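Local coordinates for cell division protein FtsX (Streptococcus pneumoniae, PDB 6HE6) that is the membrane subunit of the ABC transporter-like FtsEX complex, which acts in cell division and engages the peptidoglycan hydrolase PcsB through its large extracellular loop, at residues Asn9-Glu21 with Ala103-Asp117. Numbering follows the deposited sequence.
Sequences NVRVVVYIRKDVE and AEDAKKIEGVSEVQD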
# COMPACT_ATOMS: atom_id res chain seq x y z
N ASN A 9 -2.82 16.65 3.73
CA ASN A 9 -4.06 16.74 4.48
C ASN A 9 -5.11 15.78 3.95
O ASN A 9 -6.20 15.71 4.53
CB ASN A 9 -4.60 18.18 4.47
CG ASN A 9 -4.95 18.69 3.06
OD1 ASN A 9 -4.81 17.97 2.08
ND2 ASN A 9 -5.36 19.94 2.97
N VAL A 10 -4.80 15.04 2.89
CA VAL A 10 -5.81 14.26 2.20
C VAL A 10 -5.26 12.87 1.94
O VAL A 10 -5.91 12.02 1.32
CB VAL A 10 -6.23 15.00 0.91
CG1 VAL A 10 -5.32 14.68 -0.28
CG2 VAL A 10 -7.67 14.79 0.60
N ARG A 11 -4.07 12.60 2.44
CA ARG A 11 -3.39 11.33 2.20
C ARG A 11 -3.70 10.37 3.34
O ARG A 11 -3.66 10.76 4.52
CB ARG A 11 -1.89 11.57 2.04
CG ARG A 11 -1.03 10.33 1.91
CD ARG A 11 0.21 10.46 2.77
NE ARG A 11 -0.09 10.08 4.15
CZ ARG A 11 -0.19 10.94 5.16
NH1 ARG A 11 0.01 12.24 4.95
NH2 ARG A 11 -0.48 10.50 6.38
N VAL A 12 -4.05 9.14 2.99
CA VAL A 12 -4.15 8.04 3.95
C VAL A 12 -3.32 6.89 3.41
O VAL A 12 -3.39 6.57 2.22
CB VAL A 12 -5.60 7.59 4.18
CG1 VAL A 12 -5.63 6.36 5.06
CG2 VAL A 12 -6.41 8.69 4.85
N VAL A 13 -2.50 6.29 4.28
CA VAL A 13 -1.63 5.19 3.90
C VAL A 13 -2.20 3.93 4.51
O VAL A 13 -2.48 3.89 5.72
CB VAL A 13 -0.18 5.42 4.35
CG1 VAL A 13 0.69 4.28 3.89
CG2 VAL A 13 0.35 6.73 3.81
N VAL A 14 -2.39 2.91 3.68
CA VAL A 14 -3.02 1.67 4.08
C VAL A 14 -1.98 0.56 3.92
O VAL A 14 -1.60 0.23 2.79
CB VAL A 14 -4.27 1.37 3.26
CG1 VAL A 14 -4.87 0.03 3.68
CG2 VAL A 14 -5.27 2.47 3.44
N TYR A 15 -1.53 -0.01 5.04
CA TYR A 15 -0.50 -1.05 5.02
C TYR A 15 -1.12 -2.43 4.93
O TYR A 15 -2.11 -2.71 5.60
CB TYR A 15 0.38 -0.95 6.27
CG TYR A 15 1.15 0.33 6.31
CD1 TYR A 15 2.30 0.49 5.57
CD2 TYR A 15 0.70 1.40 7.06
CE1 TYR A 15 3.00 1.68 5.58
CE2 TYR A 15 1.39 2.59 7.08
CZ TYR A 15 2.53 2.72 6.33
OH TYR A 15 3.23 3.90 6.35
N ILE A 16 -0.53 -3.28 4.08
CA ILE A 16 -1.10 -4.59 3.76
C ILE A 16 -0.40 -5.63 4.62
O ILE A 16 0.81 -5.53 4.84
CB ILE A 16 -0.93 -4.91 2.26
CG1 ILE A 16 -1.61 -3.86 1.39
CG2 ILE A 16 -1.53 -6.29 1.92
CD1 ILE A 16 -1.01 -3.76 0.01
N ARG A 17 -1.16 -6.62 5.10
CA ARG A 17 -0.58 -7.72 5.86
C ARG A 17 0.54 -8.38 5.08
O ARG A 17 0.45 -8.56 3.86
CB ARG A 17 -1.65 -8.78 6.21
CG ARG A 17 -2.65 -8.36 7.29
CD ARG A 17 -3.17 -9.57 8.03
NE ARG A 17 -2.07 -10.32 8.62
CZ ARG A 17 -2.06 -11.63 8.79
NH1 ARG A 17 -3.11 -12.36 8.42
NH2 ARG A 17 -1.01 -12.23 9.33
N LYS A 18 1.60 -8.77 5.79
CA LYS A 18 2.82 -9.24 5.14
C LYS A 18 2.63 -10.52 4.34
O LYS A 18 3.47 -10.85 3.50
CB LYS A 18 3.92 -9.43 6.20
CG LYS A 18 4.95 -8.32 6.22
CD LYS A 18 6.11 -8.64 7.15
CE LYS A 18 7.26 -7.66 6.96
NZ LYS A 18 7.60 -7.43 5.52
N ASP A 19 1.54 -11.25 4.57
CA ASP A 19 1.28 -12.51 3.88
C ASP A 19 0.23 -12.38 2.79
O ASP A 19 -0.22 -13.40 2.26
CB ASP A 19 0.84 -13.56 4.88
CG ASP A 19 -0.37 -13.12 5.67
OD1 ASP A 19 -0.18 -12.40 6.68
OD2 ASP A 19 -1.50 -13.46 5.28
N VAL A 20 -0.19 -11.16 2.46
CA VAL A 20 -1.16 -10.88 1.41
C VAL A 20 -0.43 -10.16 0.29
O VAL A 20 0.27 -9.16 0.53
CB VAL A 20 -2.35 -10.05 1.93
CG1 VAL A 20 -3.11 -9.40 0.80
CG2 VAL A 20 -3.29 -10.90 2.79
N GLU A 21 -0.58 -10.65 -0.93
CA GLU A 21 0.01 -10.01 -2.09
C GLU A 21 -1.15 -9.43 -2.91
O GLU A 21 -1.66 -10.04 -3.84
CB GLU A 21 0.90 -11.00 -2.88
CG GLU A 21 2.28 -11.19 -2.23
CD GLU A 21 2.92 -12.53 -2.55
OE1 GLU A 21 2.96 -12.88 -3.74
OE2 GLU A 21 3.40 -13.20 -1.62
N ALA A 103 -9.95 6.18 6.91
CA ALA A 103 -8.99 5.40 7.67
C ALA A 103 -9.69 4.38 8.57
O ALA A 103 -9.16 3.29 8.80
CB ALA A 103 -8.11 6.34 8.49
N GLU A 104 -10.87 4.72 9.09
CA GLU A 104 -11.57 3.79 9.98
C GLU A 104 -12.15 2.62 9.20
O GLU A 104 -11.98 1.46 9.59
CB GLU A 104 -12.67 4.53 10.73
CG GLU A 104 -12.24 4.95 12.12
CD GLU A 104 -12.99 6.17 12.62
OE1 GLU A 104 -12.36 7.03 13.27
OE2 GLU A 104 -14.21 6.25 12.36
N ASP A 105 -12.82 2.90 8.08
CA ASP A 105 -13.31 1.81 7.25
C ASP A 105 -12.15 0.97 6.71
O ASP A 105 -12.28 -0.25 6.53
CB ASP A 105 -14.16 2.39 6.12
CG ASP A 105 -15.38 3.14 6.64
OD1 ASP A 105 -15.61 3.10 7.87
OD2 ASP A 105 -16.08 3.81 5.85
N ALA A 106 -11.00 1.60 6.46
CA ALA A 106 -9.88 0.86 5.86
C ALA A 106 -9.33 -0.19 6.82
O ALA A 106 -8.93 -1.28 6.38
CB ALA A 106 -8.78 1.82 5.43
N LYS A 107 -9.27 0.11 8.12
CA LYS A 107 -8.74 -0.88 9.05
C LYS A 107 -9.65 -2.11 9.12
O LYS A 107 -9.19 -3.19 9.49
CB LYS A 107 -8.53 -0.27 10.45
CG LYS A 107 -7.25 -0.75 11.22
CD LYS A 107 -7.09 -2.28 11.23
CE LYS A 107 -5.98 -2.80 12.12
NZ LYS A 107 -5.62 -4.18 11.66
N LYS A 108 -10.91 -1.98 8.70
CA LYS A 108 -11.87 -3.09 8.73
C LYS A 108 -11.79 -3.99 7.51
O LYS A 108 -12.48 -5.01 7.47
CB LYS A 108 -13.28 -2.53 8.90
CG LYS A 108 -13.53 -2.00 10.30
CD LYS A 108 -15.00 -1.96 10.65
CE LYS A 108 -15.60 -0.62 10.28
NZ LYS A 108 -16.48 -0.11 11.35
N ILE A 109 -10.99 -3.65 6.51
CA ILE A 109 -10.83 -4.51 5.34
C ILE A 109 -9.90 -5.66 5.70
O ILE A 109 -8.84 -5.46 6.28
CB ILE A 109 -10.27 -3.71 4.15
CG1 ILE A 109 -11.20 -2.55 3.78
CG2 ILE A 109 -10.02 -4.65 2.97
CD1 ILE A 109 -10.65 -1.61 2.72
N GLU A 110 -10.30 -6.89 5.36
CA GLU A 110 -9.43 -8.00 5.69
C GLU A 110 -8.26 -8.02 4.72
O GLU A 110 -8.43 -7.89 3.50
CB GLU A 110 -10.17 -9.33 5.67
CG GLU A 110 -9.47 -10.43 6.50
CD GLU A 110 -8.66 -9.90 7.71
OE1 GLU A 110 -9.23 -9.19 8.57
OE2 GLU A 110 -7.46 -10.22 7.80
N GLY A 111 -7.07 -8.19 5.27
CA GLY A 111 -5.81 -7.99 4.59
C GLY A 111 -5.08 -6.73 5.00
O GLY A 111 -3.86 -6.67 4.85
N VAL A 112 -5.80 -5.74 5.52
CA VAL A 112 -5.18 -4.49 5.98
C VAL A 112 -4.51 -4.74 7.33
O VAL A 112 -5.17 -5.18 8.28
CB VAL A 112 -6.21 -3.36 6.08
CG1 VAL A 112 -5.65 -2.19 6.89
CG2 VAL A 112 -6.64 -2.90 4.70
N SER A 113 -3.21 -4.46 7.42
CA SER A 113 -2.50 -4.62 8.69
C SER A 113 -2.64 -3.40 9.57
O SER A 113 -2.94 -3.51 10.76
CB SER A 113 -1.01 -4.90 8.44
OG SER A 113 -0.26 -4.63 9.61
N GLU A 114 -2.44 -2.22 8.99
CA GLU A 114 -2.51 -0.97 9.73
C GLU A 114 -2.82 0.16 8.75
O GLU A 114 -2.60 0.04 7.55
CB GLU A 114 -1.21 -0.67 10.47
CG GLU A 114 -1.46 -0.11 11.83
CD GLU A 114 -1.79 -1.20 12.81
OE1 GLU A 114 -0.94 -2.09 12.98
OE2 GLU A 114 -2.91 -1.17 13.37
N VAL A 115 -3.32 1.26 9.29
CA VAL A 115 -3.65 2.44 8.50
C VAL A 115 -3.12 3.67 9.22
O VAL A 115 -3.35 3.84 10.43
CB VAL A 115 -5.16 2.57 8.25
CG1 VAL A 115 -5.94 2.34 9.52
CG2 VAL A 115 -5.49 3.94 7.69
N GLN A 116 -2.40 4.52 8.49
CA GLN A 116 -1.86 5.77 8.99
C GLN A 116 -2.63 6.94 8.38
O GLN A 116 -2.89 6.96 7.18
CB GLN A 116 -0.37 5.88 8.66
CG GLN A 116 0.10 7.28 8.34
CD GLN A 116 1.54 7.35 7.90
OE1 GLN A 116 2.17 6.33 7.61
NE2 GLN A 116 2.06 8.56 7.78
N ASP A 117 -3.01 7.90 9.21
CA ASP A 117 -3.72 9.06 8.69
C ASP A 117 -2.87 10.32 8.79
O ASP A 117 -1.70 10.25 9.18
CB ASP A 117 -5.06 9.25 9.42
CG ASP A 117 -4.89 9.60 10.88
OD1 ASP A 117 -3.75 9.55 11.39
OD2 ASP A 117 -5.90 9.94 11.53
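Val13 and Gln116 form the first hydrogen-bonded pair of an antiparallel match between strands 11-16 and 112-116. Val13 N donates to Gln116 O at 3.0 Å, and Gln116 N returns a bond to Val13 O at 2.8 Å. Two residues on, Tyr15 N reaches Glu114 O (2.7 Å), but the answering carbonyl is shared. Tyr15 O takes Ser113 N at 2.8 Å, tilted from the carbonyl plane, and only a weak, longer bond from Glu114 N. Ser113 and Glu114 thus both face Tyr15, a classic beta bulge that shifts the register by one. Beyond it Arg17 N regains a partner in Gly111 O, 2.7 Å away and almost straight at 173°, where the type II turn 109-112 leads into the strand.

On the face carrying Tyr15 and Gln116, the phenol OH donates to Gln116 OE1 (2.9 Å). The oxygen lies at the ring's edge, with ring and amide planes only 23° apart, and the glutamine chain, extended beyond CG, carries the amide there. The guanidinium of Arg11 sits beside that amide without bonding to it; its NH1 is held instead by Asn8 OD1. Ser113 O, pointing away from strand 11-16, accepts Lys107 NZ from above its carbonyl plane.

The other face is apolar. Val12 CG1 meets Val115 CG2 at 3.6 Å, and Val14 CG1, anti to its own N (chi1 178°), presses on Val112 CG2; Ala103 and Ala106 of helix 99-107 close over these valines. Within the FtsX extracellular domain the pairing joins the early strand 11-16 to the chain's last, 112-116, which closes one edge of the four-stranded antiparallel sheet. Strand 11-16 bonds on its other edge to strand 88-93, and helices 41-47 and 99-107 pack on the valine side.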